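Local atomic coordinates of DspB (Aggregatibacter actinomycetemcomitans, PDB entry 1YHT), a protein that hydrolyses beta-linked terminal N-acetylhexosamine residues as a family 20 glycoside hydrolase and releases bacterial cells from biofilm, probably by cutting its matrix polysaccharide. Residues E63-N68 against M164-D169; I35-D40 against T341-T346; Q176-G181 against Y204-K209; T41-G46 against K105-E110; L67-E72 against Y82-T87. All blocks are in the same frame, centred on the assembly; numbering follows the deposited sequence.

All five contacts lie in the (beta/alpha)8-type barrel of a family 20 glycoside hydrolase or in the long loop after its strand 49-53. Interactions 2 and 4, centres about 13 Å apart, share helix 32-44 and the D40-K107 salt bridge; they join adjacent barrel helices, interaction 2 closing the ring between first and last, so the other four fall between its segments along the chain. Interactions 1 and 5, also about 13 Å apart between centres, share L67 and N68 and hold the long loop to helix 154-171 and to the small sheet. Interaction 3 touches interaction 1 through helix 154-171. E110 OE2 probably hydrogen-bonds H177 ND1, linking interactions 4 and 3 across neighbouring strands 110-117 and 177-181.

Interaction 1: residues E63-N68 against M164-D169; sequences ESHLLN and MSEVID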
# COMPACT_ATOMS: atom_id res chain seq x y z
N GLU A 63 -1.69 12.14 -11.40
CA GLU A 63 -1.38 12.53 -12.73
C GLU A 63 -0.23 11.69 -13.31
O GLU A 63 0.69 11.24 -12.58
CB GLU A 63 -1.04 14.02 -12.77
CG GLU A 63 -0.86 14.59 -14.16
CD GLU A 63 -0.95 16.11 -14.27
OE1 GLU A 63 -1.01 16.86 -13.25
OE2 GLU A 63 -1.04 16.54 -15.41
N SER A 64 -0.26 11.52 -14.64
CA SER A 64 0.73 10.69 -15.34
C SER A 64 0.91 11.12 -16.80
O SER A 64 -0.07 11.15 -17.55
CB SER A 64 0.32 9.22 -15.35
OG SER A 64 1.28 8.44 -16.07
N HIS A 65 2.15 11.44 -17.18
CA HIS A 65 2.53 11.54 -18.60
C HIS A 65 2.47 10.17 -19.30
O HIS A 65 1.90 10.02 -20.36
CB HIS A 65 3.96 12.09 -18.74
CG HIS A 65 4.07 13.59 -18.69
ND1 HIS A 65 3.77 14.32 -17.56
CD2 HIS A 65 4.54 14.47 -19.61
CE1 HIS A 65 4.00 15.61 -17.82
NE2 HIS A 65 4.44 15.72 -19.07
N LEU A 66 3.06 9.15 -18.67
CA LEU A 66 3.16 7.82 -19.30
C LEU A 66 1.80 7.18 -19.58
O LEU A 66 1.60 6.53 -20.63
CB LEU A 66 4.02 6.88 -18.41
CG LEU A 66 5.52 6.76 -18.67
CD1 LEU A 66 6.18 8.04 -18.71
CD2 LEU A 66 6.17 5.94 -17.59
N LEU A 67 0.87 7.34 -18.65
CA LEU A 67 -0.49 6.82 -18.83
C LEU A 67 -1.45 7.85 -19.43
O LEU A 67 -2.62 7.56 -19.62
CB LEU A 67 -1.04 6.27 -17.53
CG LEU A 67 -0.11 5.29 -16.82
CD1 LEU A 67 -0.63 4.99 -15.46
CD2 LEU A 67 0.09 3.99 -17.59
N ASN A 68 -0.93 9.02 -19.75
CA ASN A 68 -1.64 10.12 -20.37
C ASN A 68 -2.95 10.50 -19.62
O ASN A 68 -4.03 10.46 -20.19
CB ASN A 68 -1.88 9.89 -21.88
CG ASN A 68 -2.31 11.15 -22.59
OD1 ASN A 68 -2.13 12.24 -22.06
ND2 ASN A 68 -2.89 11.01 -23.78
N MET A 164 7.46 3.22 -12.78
CA MET A 164 8.16 3.47 -11.50
C MET A 164 9.05 4.71 -11.56
O MET A 164 9.03 5.51 -10.63
CB MET A 164 8.98 2.26 -11.09
CG MET A 164 8.15 1.02 -10.75
SD MET A 164 9.21 -0.48 -10.65
CE MET A 164 10.14 -0.14 -9.15
N SER A 165 9.79 4.88 -12.66
CA SER A 165 10.64 6.08 -12.82
C SER A 165 9.86 7.40 -12.75
O SER A 165 10.31 8.39 -12.16
CB SER A 165 11.40 6.00 -14.14
OG SER A 165 12.33 4.92 -14.10
N GLU A 166 8.69 7.42 -13.40
CA GLU A 166 7.81 8.57 -13.34
C GLU A 166 7.32 8.84 -11.91
O GLU A 166 7.32 9.99 -11.44
CB GLU A 166 6.64 8.33 -14.27
CG GLU A 166 5.70 9.54 -14.31
CD GLU A 166 4.54 9.36 -15.25
OE1 GLU A 166 3.50 8.83 -14.80
OE2 GLU A 166 4.65 9.78 -16.40
N VAL A 167 6.88 7.79 -11.23
CA VAL A 167 6.39 7.91 -9.83
C VAL A 167 7.51 8.40 -8.90
O VAL A 167 7.33 9.32 -8.09
CB VAL A 167 5.76 6.61 -9.36
CG1 VAL A 167 5.50 6.65 -7.87
CG2 VAL A 167 4.46 6.33 -10.12
N ILE A 168 8.70 7.87 -9.10
CA ILE A 168 9.88 8.34 -8.38
C ILE A 168 10.15 9.81 -8.62
O ILE A 168 10.36 10.59 -7.67
CB ILE A 168 11.11 7.46 -8.76
CG1 ILE A 168 10.91 6.08 -8.19
CG2 ILE A 168 12.43 8.05 -8.21
CD1 ILE A 168 11.88 5.06 -8.66
N ASP A 169 10.10 10.24 -9.88
CA ASP A 169 10.26 11.66 -10.23
C ASP A 169 9.21 12.58 -9.58
O ASP A 169 9.52 13.68 -9.11
CB ASP A 169 10.19 11.87 -11.73
CG ASP A 169 11.44 11.37 -12.45
OD1 ASP A 169 12.45 11.09 -11.79
OD2 ASP A 169 11.40 11.30 -13.67
O HOH W 1 2.07 8.78 -12.38
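The irregular loop 63-68, which turns back through a type I beta turn from H65 to N68, meets one flank of the helical segment 164-169, and the two backbones come nearest at L66 and E166, whose CA atoms are 7.6 Å apart. Nearly everything that crosses is the work of E166. With CG anti to its backbone N (chi1 -177°) and the chain extended beyond, its carboxylate is carried straight out from the helix into the bend of the loop. Its OE1 accepts from S64 OG at 2.6 Å, and OE2 accepts from L66 N at 2.8 Å with an N-H...O angle of 160°; each oxygen uses its syn lone pair. A water donates to both E166 OE1 and the carbonyl O of E63, at 2.8 Å from each, so OE1 has a second donor. L66 comes from the opposite direction to E166 and lays CD1 3.3 Å from OE2, while its CD2 packs on the CB of E166. S64 OG also accepts from L67 N at 2.8 Å, an ST motif that sets the hydroxyl for its bond to the glutamate. Directed away from the helix, the carboxylate of E63 forms a salt bridge with R70, and H65 ND1 hydrogen-bonds Y94 OH. Three donors converging on one carboxylate would probably favour its ionised form and should limit rotation of its plane.

Interaction 2: residues I35-D40 against T341-T346; sequences IKSFID and TIQKNT
Helices 35-40 and 341-346 run almost parallel, their local axes 11° apart in direction and 10.0 Å apart at closest approach, with F38 and Q343 level with one another. The aliphatic part of Q343 lies across the phenyl ring of F38: CG sits 3.8 Å from the ring centroid and only 8° off the ring normal, a CH-pi contact over the middle of one face. CB follows above the rim, 3.7 Å from F38 CZ. The two side chains run antiparallel alongside each other. The bend of Q343 at chi2 (-88°) brings its amide carbon CD to S37 CB at 3.6 Å, and the amide plane stands nearly perpendicular to the ring. This is the seam at which the last helix of the barrel, 339-358, lies beside the first, 32-44, and closes the ring of helices around the parallel strands; F38 also reaches L21 and L23 of strand 18-24 and I329 of strand 324-329 beneath. T346 comes to the ring at its edge, OG1 lying 3.8 Å from F38 CE1 near the ring plane. The same hydroxyl donates to the carbonyl O of I342 at 2.7 Å, so this buried polar group is satisfied within its own helix.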
# COMPACT_ATOMS: atom_id res chain seq x y z
N ILE A 35 -5.69 15.17 3.10
CA ILE A 35 -4.40 14.49 3.14
C ILE A 35 -3.43 15.21 4.08
O ILE A 35 -2.73 14.57 4.88
CB ILE A 35 -3.82 14.33 1.74
CG1 ILE A 35 -4.66 13.27 0.95
CG2 ILE A 35 -2.37 13.84 1.85
CD1 ILE A 35 -4.31 13.11 -0.50
N LYS A 36 -3.41 16.53 4.01
CA LYS A 36 -2.62 17.33 4.95
C LYS A 36 -3.06 17.16 6.42
O LYS A 36 -2.21 17.19 7.30
CB LYS A 36 -2.66 18.81 4.57
CG LYS A 36 -1.82 19.17 3.37
CD LYS A 36 -2.17 20.57 2.91
CE LYS A 36 -1.30 21.03 1.72
NZ LYS A 36 -1.38 22.49 1.59
N SER A 37 -4.36 17.00 6.67
CA SER A 37 -4.83 16.69 8.02
C SER A 37 -4.33 15.34 8.54
O SER A 37 -3.95 15.22 9.69
CB SER A 37 -6.37 16.80 8.09
OG SER A 37 -6.82 18.14 7.94
N PHE A 38 -4.33 14.31 7.69
CA PHE A 38 -3.75 13.02 8.04
C PHE A 38 -2.27 13.20 8.39
O PHE A 38 -1.78 12.62 9.37
CB PHE A 38 -3.86 12.01 6.87
CG PHE A 38 -5.15 11.34 6.74
CD1 PHE A 38 -5.65 10.56 7.76
CD2 PHE A 38 -5.90 11.46 5.57
CE1 PHE A 38 -6.85 9.89 7.61
CE2 PHE A 38 -7.06 10.78 5.42
CZ PHE A 38 -7.56 10.00 6.47
N ILE A 39 -1.56 13.99 7.57
CA ILE A 39 -0.16 14.30 7.85
C ILE A 39 0.02 14.98 9.25
O ILE A 39 0.95 14.68 9.99
CB ILE A 39 0.46 15.13 6.74
CG1 ILE A 39 0.75 14.24 5.52
CG2 ILE A 39 1.78 15.80 7.23
CD1 ILE A 39 0.82 14.96 4.26
N ASP A 40 -0.90 15.88 9.59
CA ASP A 40 -0.85 16.56 10.91
C ASP A 40 -0.96 15.54 12.02
O ASP A 40 -0.15 15.54 12.95
CB ASP A 40 -1.97 17.56 11.01
CG ASP A 40 -1.80 18.73 10.05
OD1 ASP A 40 -0.67 19.12 9.70
OD2 ASP A 40 -2.84 19.29 9.65
N THR A 341 -14.94 13.20 6.78
CA THR A 341 -15.60 12.38 7.82
C THR A 341 -14.70 11.19 8.18
O THR A 341 -14.53 10.84 9.38
CB THR A 341 -16.94 11.86 7.33
OG1 THR A 341 -17.76 12.98 7.02
CG2 THR A 341 -17.67 10.96 8.33
N ILE A 342 -14.12 10.58 7.15
CA ILE A 342 -13.21 9.46 7.39
C ILE A 342 -12.00 9.90 8.23
O ILE A 342 -11.59 9.23 9.22
CB ILE A 342 -12.70 8.85 6.07
CG1 ILE A 342 -13.86 8.18 5.33
CG2 ILE A 342 -11.54 7.83 6.37
CD1 ILE A 342 -13.60 7.99 3.85
N GLN A 343 -11.39 11.00 7.82
CA GLN A 343 -10.25 11.51 8.53
C GLN A 343 -10.58 11.84 9.99
O GLN A 343 -9.86 11.42 10.90
CB GLN A 343 -9.74 12.74 7.80
CG GLN A 343 -8.41 13.30 8.32
CD GLN A 343 -8.57 14.31 9.46
OE1 GLN A 343 -9.45 15.15 9.45
NE2 GLN A 343 -7.71 14.20 10.44
N LYS A 344 -11.65 12.59 10.24
CA LYS A 344 -11.97 12.99 11.62
C LYS A 344 -12.27 11.78 12.50
O LYS A 344 -11.86 11.74 13.66
CB LYS A 344 -13.11 14.01 11.68
CG LYS A 344 -14.43 13.49 11.19
CD LYS A 344 -15.62 14.55 11.39
CE LYS A 344 -15.69 15.64 10.29
NZ LYS A 344 -16.65 15.33 9.08
N ASN A 345 -12.97 10.79 11.95
CA ASN A 345 -13.34 9.61 12.73
C ASN A 345 -12.23 8.59 12.97
O ASN A 345 -12.35 7.76 13.89
CB ASN A 345 -14.58 8.95 12.16
CG ASN A 345 -15.85 9.72 12.53
OD1 ASN A 345 -16.38 9.56 13.64
ND2 ASN A 345 -16.33 10.58 11.62
N THR A 346 -11.18 8.60 12.15
CA THR A 346 -10.07 7.64 12.31
C THR A 346 -8.90 8.22 13.08
O THR A 346 -7.93 7.54 13.35
CB THR A 346 -9.56 7.09 10.94
OG1 THR A 346 -9.25 8.16 10.06
CG2 THR A 346 -10.65 6.21 10.29

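Interaction 3: residues Q176-G181 against Y204-K209; sequences QHFHIG and YFLEKK
L206 points its forked end from the helix at the strand, where it meets F178 and I180, alternate residues that face the helix. CD2 packs on F178 alone, while CD1 lies against both. The leucine side chain crosses that of F178 at about a right angle. CD2 lies 3.7 Å from F178 CB and is set off-centre to the ring, 4.2 Å from the centroid and 30° off the normal, in a CH-pi contact. CD1, 3.9 Å from F178 CB, reaches onward to I180 CG2 at 3.6 Å, approaching that side chain obliquely. I180 has CG1 between its backbone N and carbonyl carbon (chi1 68°), which leaves the CG2 branch to meet the leucine. The contact is wholly apolar. Both segments belong to the beta-alpha-beta unit formed by strand 177-181, helix 192-208 and strand 212-216, a repeating element of the barrel wall. F178 also packs on V167 of helix 154-171 and on P113 and L115 of strand 110-117, while L206 touches M164 of helix 154-171 and T213 of strand 212-216.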
# COMPACT_ATOMS: atom_id res chain seq x y z
N GLN A 176 12.04 7.96 0.65
CA GLN A 176 13.22 7.09 0.71
C GLN A 176 12.94 5.61 0.49
O GLN A 176 13.89 4.78 0.39
CB GLN A 176 13.93 7.31 2.05
CG GLN A 176 14.56 8.71 2.12
CD GLN A 176 13.57 9.79 2.46
OE1 GLN A 176 12.85 9.68 3.45
NE2 GLN A 176 13.51 10.81 1.65
N HIS A 177 11.64 5.29 0.35
CA HIS A 177 11.20 3.93 0.14
C HIS A 177 10.14 3.96 -0.93
O HIS A 177 9.31 4.88 -0.95
CB HIS A 177 10.55 3.35 1.40
CG HIS A 177 11.47 3.32 2.59
ND1 HIS A 177 11.72 4.44 3.35
CD2 HIS A 177 12.19 2.32 3.14
CE1 HIS A 177 12.57 4.13 4.32
NE2 HIS A 177 12.88 2.85 4.21
N PHE A 178 10.08 2.91 -1.73
CA PHE A 178 9.04 2.75 -2.75
C PHE A 178 8.42 1.39 -2.53
O PHE A 178 9.13 0.39 -2.45
CB PHE A 178 9.71 2.89 -4.13
CG PHE A 178 8.77 2.89 -5.30
CD1 PHE A 178 8.64 4.02 -6.11
CD2 PHE A 178 8.12 1.76 -5.66
CE1 PHE A 178 7.82 4.03 -7.24
CE2 PHE A 178 7.28 1.74 -6.80
CZ PHE A 178 7.13 2.90 -7.58
N HIS A 179 7.08 1.35 -2.49
CA HIS A 179 6.37 0.13 -2.20
C HIS A 179 5.95 -0.51 -3.52
O HIS A 179 5.20 0.09 -4.30
CB HIS A 179 5.21 0.41 -1.25
CG HIS A 179 4.69 -0.80 -0.53
ND1 HIS A 179 4.18 -1.90 -1.20
CD2 HIS A 179 4.60 -1.07 0.79
CE1 HIS A 179 3.79 -2.79 -0.30
NE2 HIS A 179 3.99 -2.30 0.91
N ILE A 180 6.45 -1.73 -3.76
CA ILE A 180 6.18 -2.47 -4.98
C ILE A 180 4.96 -3.41 -4.94
O ILE A 180 4.68 -4.18 -5.91
CB ILE A 180 7.45 -3.26 -5.48
CG1 ILE A 180 7.82 -4.39 -4.53
CG2 ILE A 180 8.61 -2.25 -5.74
CD1 ILE A 180 8.86 -5.33 -5.01
N GLY A 181 4.18 -3.30 -3.88
CA GLY A 181 2.98 -4.08 -3.75
C GLY A 181 3.29 -5.52 -3.45
O GLY A 181 4.00 -5.81 -2.45
N TYR A 204 16.42 -4.04 -7.13
CA TYR A 204 17.75 -3.56 -7.56
C TYR A 204 17.65 -2.32 -8.49
O TYR A 204 18.52 -1.47 -8.51
CB TYR A 204 18.55 -4.70 -8.19
CG TYR A 204 18.94 -5.75 -7.15
CD1 TYR A 204 19.71 -5.39 -6.05
CD2 TYR A 204 18.53 -7.07 -7.27
CE1 TYR A 204 20.07 -6.32 -5.10
CE2 TYR A 204 18.87 -8.02 -6.31
CZ TYR A 204 19.64 -7.64 -5.24
OH TYR A 204 20.00 -8.57 -4.29
N PHE A 205 16.55 -2.22 -9.24
CA PHE A 205 16.27 -1.03 -10.03
C PHE A 205 16.06 0.15 -9.07
O PHE A 205 16.60 1.24 -9.26
CB PHE A 205 15.04 -1.28 -10.89
CG PHE A 205 14.50 -0.09 -11.56
CD1 PHE A 205 14.99 0.31 -12.80
CD2 PHE A 205 13.48 0.65 -10.98
CE1 PHE A 205 14.47 1.46 -13.46
CE2 PHE A 205 12.94 1.75 -11.65
CZ PHE A 205 13.44 2.16 -12.87
N LEU A 206 15.26 -0.05 -8.03
CA LEU A 206 15.06 1.00 -7.01
C LEU A 206 16.35 1.38 -6.27
O LEU A 206 16.61 2.56 -6.01
CB LEU A 206 13.98 0.56 -6.00
CG LEU A 206 12.56 0.57 -6.55
CD1 LEU A 206 11.57 -0.16 -5.63
CD2 LEU A 206 12.06 1.97 -6.84
N GLU A 207 17.12 0.36 -5.89
CA GLU A 207 18.42 0.56 -5.25
C GLU A 207 19.29 1.48 -6.09
O GLU A 207 19.85 2.45 -5.55
CB GLU A 207 19.14 -0.81 -4.96
CG GLU A 207 20.53 -0.66 -4.37
CD GLU A 207 21.24 -2.00 -4.19
OE1 GLU A 207 21.56 -2.66 -5.18
OE2 GLU A 207 21.46 -2.40 -3.04
N LYS A 208 19.34 1.27 -7.40
CA LYS A 208 20.16 2.14 -8.24
C LYS A 208 19.64 3.58 -8.25
O LYS A 208 20.42 4.52 -8.36
CB LYS A 208 20.30 1.58 -9.67
CG LYS A 208 21.45 2.26 -10.50
CD LYS A 208 21.38 1.85 -12.00
CE LYS A 208 22.27 2.75 -12.91
NZ LYS A 208 21.58 3.10 -14.24
N LYS A 209 18.32 3.74 -8.11
CA LYS A 209 17.68 5.05 -7.95
C LYS A 209 17.83 5.66 -6.55
O LYS A 209 17.24 6.71 -6.32
CB LYS A 209 16.19 4.90 -8.21
CG LYS A 209 15.75 4.38 -9.57
CD LYS A 209 15.85 5.46 -10.58
CE LYS A 209 15.19 5.08 -11.92
NZ LYS A 209 14.90 6.36 -12.61

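Interaction 4: residues T41-G46 against K105-E110; sequences TISLSG and KAKGIE
I42 and S43, in the last turns of helix 32-44, meet K107 and I109, where helix 94-106 gives way to strand 110-117, so the contact joins the ends of two neighbouring helices of the barrel. Its apolar half is made by two isoleucines that approach obliquely: I109 places CD1 3.7 Å from I42 CG2, and the same methyl lies 3.9 Å from S43 CA, close over the helix backbone. I109 gets there with CG1 anti to its carbonyl carbon (chi1 -52°) and a second bend at chi2. The polar half is looser. S43 OG lies 3.5 Å from the carbonyl O of K107, at best a weak bond and not a settled one, and K107 CD rests 3.8 Å from S43 CB. Beyond this shell, K107 NZ forms a salt bridge with D40, one turn back on the first helix, which is consistent with the lysine chain lying along the serine. I42 and I109 both pack on L50 of strand 49-53, with I42 also on L21 of strand 18-24. Each helix is closed by a Schellman motif, with G46 and G108 at positive phi; the second turns the chain, with K107 and I109 on its two sides both pointing toward helix 32-44. A water completes the polar side, 2.7 Å from K107 NZ, whose proton it accepts, and 3.1 Å from S43 OG.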
# COMPACT_ATOMS: atom_id res chain seq x y z
N THR A 41 -1.91 14.63 11.90
CA THR A 41 -2.08 13.57 12.91
C THR A 41 -0.82 12.70 13.03
O THR A 41 -0.36 12.44 14.14
CB THR A 41 -3.30 12.70 12.60
OG1 THR A 41 -4.42 13.53 12.55
CG2 THR A 41 -3.55 11.63 13.66
N ILE A 42 -0.26 12.29 11.89
CA ILE A 42 0.92 11.43 11.89
C ILE A 42 2.04 12.18 12.65
O ILE A 42 2.70 11.62 13.55
CB ILE A 42 1.37 11.03 10.45
CG1 ILE A 42 0.29 10.17 9.76
CG2 ILE A 42 2.67 10.20 10.49
CD1 ILE A 42 0.40 10.14 8.26
N SER A 43 2.24 13.44 12.27
CA SER A 43 3.33 14.26 12.77
C SER A 43 3.20 14.54 14.25
O SER A 43 4.15 14.34 15.01
CB SER A 43 3.34 15.59 12.03
OG SER A 43 4.35 16.42 12.55
N LEU A 44 2.02 15.03 14.65
CA LEU A 44 1.74 15.34 16.05
C LEU A 44 1.74 14.13 16.95
O LEU A 44 1.97 14.25 18.17
CB LEU A 44 0.38 16.02 16.17
CG LEU A 44 0.32 17.42 15.51
CD1 LEU A 44 -1.13 17.86 15.34
CD2 LEU A 44 1.14 18.45 16.29
N SER A 45 1.45 12.95 16.40
CA SER A 45 1.47 11.72 17.23
C SER A 45 2.89 11.14 17.36
O SER A 45 3.08 10.17 18.10
CB SER A 45 0.55 10.67 16.63
OG SER A 45 -0.76 11.18 16.48
N GLY A 46 3.85 11.69 16.60
CA GLY A 46 5.24 11.21 16.60
C GLY A 46 5.52 10.14 15.55
O GLY A 46 6.52 9.42 15.64
N LYS A 105 7.16 17.12 3.91
CA LYS A 105 8.55 17.35 4.16
C LYS A 105 8.78 18.31 5.35
O LYS A 105 9.56 18.01 6.23
CB LYS A 105 9.17 17.92 2.90
CG LYS A 105 10.54 17.44 2.63
CD LYS A 105 10.97 18.00 1.27
CE LYS A 105 12.43 17.73 1.06
NZ LYS A 105 12.91 18.53 -0.09
N ALA A 106 8.06 19.41 5.40
CA ALA A 106 8.17 20.30 6.55
C ALA A 106 7.70 19.63 7.84
O ALA A 106 8.13 20.00 8.94
CB ALA A 106 7.43 21.57 6.33
N LYS A 107 6.82 18.64 7.74
CA LYS A 107 6.37 17.97 8.96
C LYS A 107 7.19 16.73 9.28
O LYS A 107 6.86 16.00 10.22
CB LYS A 107 4.88 17.65 8.88
CG LYS A 107 4.00 18.94 9.01
CD LYS A 107 2.88 18.82 10.06
CE LYS A 107 2.37 20.20 10.54
NZ LYS A 107 1.29 20.09 11.58
N GLY A 108 8.21 16.45 8.48
CA GLY A 108 9.07 15.32 8.73
C GLY A 108 8.40 13.99 8.40
O GLY A 108 8.78 12.96 8.94
N ILE A 109 7.38 14.03 7.55
CA ILE A 109 6.65 12.83 7.12
C ILE A 109 7.09 12.39 5.73
O ILE A 109 6.88 13.09 4.73
CB ILE A 109 5.09 13.03 7.19
CG1 ILE A 109 4.68 13.56 8.59
CG2 ILE A 109 4.38 11.74 6.85
CD1 ILE A 109 5.20 12.75 9.72
N GLU A 110 7.74 11.24 5.70
CA GLU A 110 8.09 10.54 4.48
C GLU A 110 6.85 10.08 3.72
O GLU A 110 5.89 9.58 4.30
CB GLU A 110 8.92 9.30 4.82
CG GLU A 110 9.49 8.62 3.57
CD GLU A 110 10.09 7.26 3.80
OE1 GLU A 110 10.05 6.71 4.92
OE2 GLU A 110 10.63 6.75 2.82
O HOH W 2 2.92 19.04 13.40

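Interaction 5: residues L67-E72 against Y82-T87; sequences LNQRAE and YINPYT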
# COMPACT_ATOMS: atom_id res chain seq x y z
N LEU A 67 0.87 7.34 -18.65
CA LEU A 67 -0.49 6.82 -18.83
C LEU A 67 -1.45 7.85 -19.43
O LEU A 67 -2.62 7.56 -19.62
CB LEU A 67 -1.04 6.27 -17.53
CG LEU A 67 -0.11 5.29 -16.82
CD1 LEU A 67 -0.63 4.99 -15.46
CD2 LEU A 67 0.09 3.99 -17.59
N ASN A 68 -0.93 9.02 -19.75
CA ASN A 68 -1.64 10.12 -20.37
C ASN A 68 -2.95 10.50 -19.62
O ASN A 68 -4.03 10.46 -20.19
CB ASN A 68 -1.88 9.89 -21.88
CG ASN A 68 -2.31 11.15 -22.59
OD1 ASN A 68 -2.13 12.24 -22.06
ND2 ASN A 68 -2.89 11.01 -23.78
N GLN A 69 -2.81 10.81 -18.34
CA GLN A 69 -3.86 11.26 -17.46
C GLN A 69 -3.40 12.60 -17.00
O GLN A 69 -2.57 12.70 -16.06
CB GLN A 69 -4.05 10.30 -16.27
CG GLN A 69 -5.06 10.82 -15.26
CD GLN A 69 -5.60 9.75 -14.36
OE1 GLN A 69 -6.66 9.18 -14.66
NE2 GLN A 69 -4.89 9.47 -13.24
N ARG A 70 -3.84 13.63 -17.69
CA ARG A 70 -3.27 14.94 -17.55
C ARG A 70 -4.33 15.93 -17.02
O ARG A 70 -5.53 15.89 -17.39
CB ARG A 70 -2.67 15.41 -18.88
CG ARG A 70 -1.46 14.60 -19.44
CD ARG A 70 -0.28 14.46 -18.47
NE ARG A 70 0.13 15.69 -17.82
CZ ARG A 70 0.85 16.66 -18.37
NH1 ARG A 70 1.23 16.57 -19.64
NH2 ARG A 70 1.17 17.75 -17.68
N ALA A 71 -3.86 16.83 -16.15
CA ALA A 71 -4.73 17.85 -15.54
C ALA A 71 -5.40 18.75 -16.60
O ALA A 71 -6.58 19.08 -16.51
CB ALA A 71 -3.97 18.68 -14.57
N GLU A 72 -4.65 19.05 -17.64
CA GLU A 72 -5.17 19.86 -18.70
C GLU A 72 -6.32 19.17 -19.44
O GLU A 72 -7.18 19.89 -19.97
CB GLU A 72 -4.01 20.24 -19.63
CG GLU A 72 -4.18 21.43 -20.53
CD GLU A 72 -2.81 21.87 -21.10
OE1 GLU A 72 -2.09 22.61 -20.36
OE2 GLU A 72 -2.46 21.46 -22.23
N TYR A 82 -9.55 17.23 -9.92
CA TYR A 82 -9.52 16.88 -11.34
C TYR A 82 -10.15 15.49 -11.57
O TYR A 82 -9.82 14.52 -10.89
CB TYR A 82 -8.07 16.91 -11.89
CG TYR A 82 -7.44 18.29 -11.84
CD1 TYR A 82 -7.68 19.23 -12.86
CD2 TYR A 82 -6.65 18.67 -10.78
CE1 TYR A 82 -7.12 20.51 -12.80
CE2 TYR A 82 -6.10 19.96 -10.70
CZ TYR A 82 -6.32 20.85 -11.72
OH TYR A 82 -5.79 22.09 -11.60
N ILE A 83 -11.03 15.41 -12.57
CA ILE A 83 -11.71 14.20 -12.94
C ILE A 83 -11.29 13.81 -14.35
O ILE A 83 -11.45 14.58 -15.28
CB ILE A 83 -13.23 14.40 -12.90
CG1 ILE A 83 -13.70 14.79 -11.48
CG2 ILE A 83 -13.96 13.16 -13.44
CD1 ILE A 83 -13.58 13.78 -10.44
N ASN A 84 -10.77 12.60 -14.51
CA ASN A 84 -10.43 12.12 -15.84
C ASN A 84 -11.75 11.89 -16.61
O ASN A 84 -12.53 11.06 -16.20
CB ASN A 84 -9.61 10.82 -15.73
CG ASN A 84 -9.25 10.23 -17.10
OD1 ASN A 84 -10.04 10.31 -18.04
ND2 ASN A 84 -8.06 9.65 -17.21
N PRO A 85 -12.01 12.64 -17.70
CA PRO A 85 -13.33 12.46 -18.28
C PRO A 85 -13.55 11.07 -18.92
O PRO A 85 -14.69 10.73 -19.15
CB PRO A 85 -13.41 13.56 -19.35
CG PRO A 85 -11.98 13.78 -19.76
CD PRO A 85 -11.22 13.63 -18.43
N TYR A 86 -12.50 10.32 -19.23
CA TYR A 86 -12.68 8.99 -19.81
C TYR A 86 -13.01 7.95 -18.76
O TYR A 86 -13.91 7.14 -18.95
CB TYR A 86 -11.46 8.49 -20.61
CG TYR A 86 -11.80 7.22 -21.42
CD1 TYR A 86 -12.61 7.31 -22.55
CD2 TYR A 86 -11.35 5.95 -21.03
CE1 TYR A 86 -12.95 6.18 -23.31
CE2 TYR A 86 -11.68 4.81 -21.78
CZ TYR A 86 -12.48 4.93 -22.93
OH TYR A 86 -12.85 3.83 -23.72
N THR A 87 -12.29 7.98 -17.65
CA THR A 87 -12.52 7.02 -16.60
C THR A 87 -13.58 7.48 -15.65
O THR A 87 -14.14 6.69 -14.91
CB THR A 87 -11.23 6.73 -15.81
OG1 THR A 87 -10.83 7.91 -15.09
CG2 THR A 87 -10.15 6.32 -16.75
O HOH W 3 -8.50 7.50 -13.67
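N84 OD1 is gripped by two backbone amides of its own turn, Y86 N at 2.7 Å and T87 N at 3.3 Å, while the other end of the same amide reaches across to Q69. Y86 N lies in the carbonyl plane, closing an Asx turn; T87 N stands above that plane and makes the wider Asx motif. So held, N84 directs ND2 to Q69 OE1, 2.9 Å away, with an N-H...O angle of 163°. The donor arrives on a lone pair of the glutamine oxygen, although the two amide planes are turned 75° apart. Q69, extended beyond CG, presents OE1 also to a water that donates at 2.7 Å and in turn accepts from T87 OG1. Its NE2 donates to the carbonyl oxygens of Y60 and I62. At the other end of the contact A71 covers one face of the Y82 ring, CB 4.1 Å from the centroid and displaced toward the rim, a CH-pi contact. Strand 82-83 is the middle strand of a small antiparallel sheet, and this contact packs the preceding loop on it. These bonds probably set which way each amide faces, and both oxygens of the buried pair have two donors.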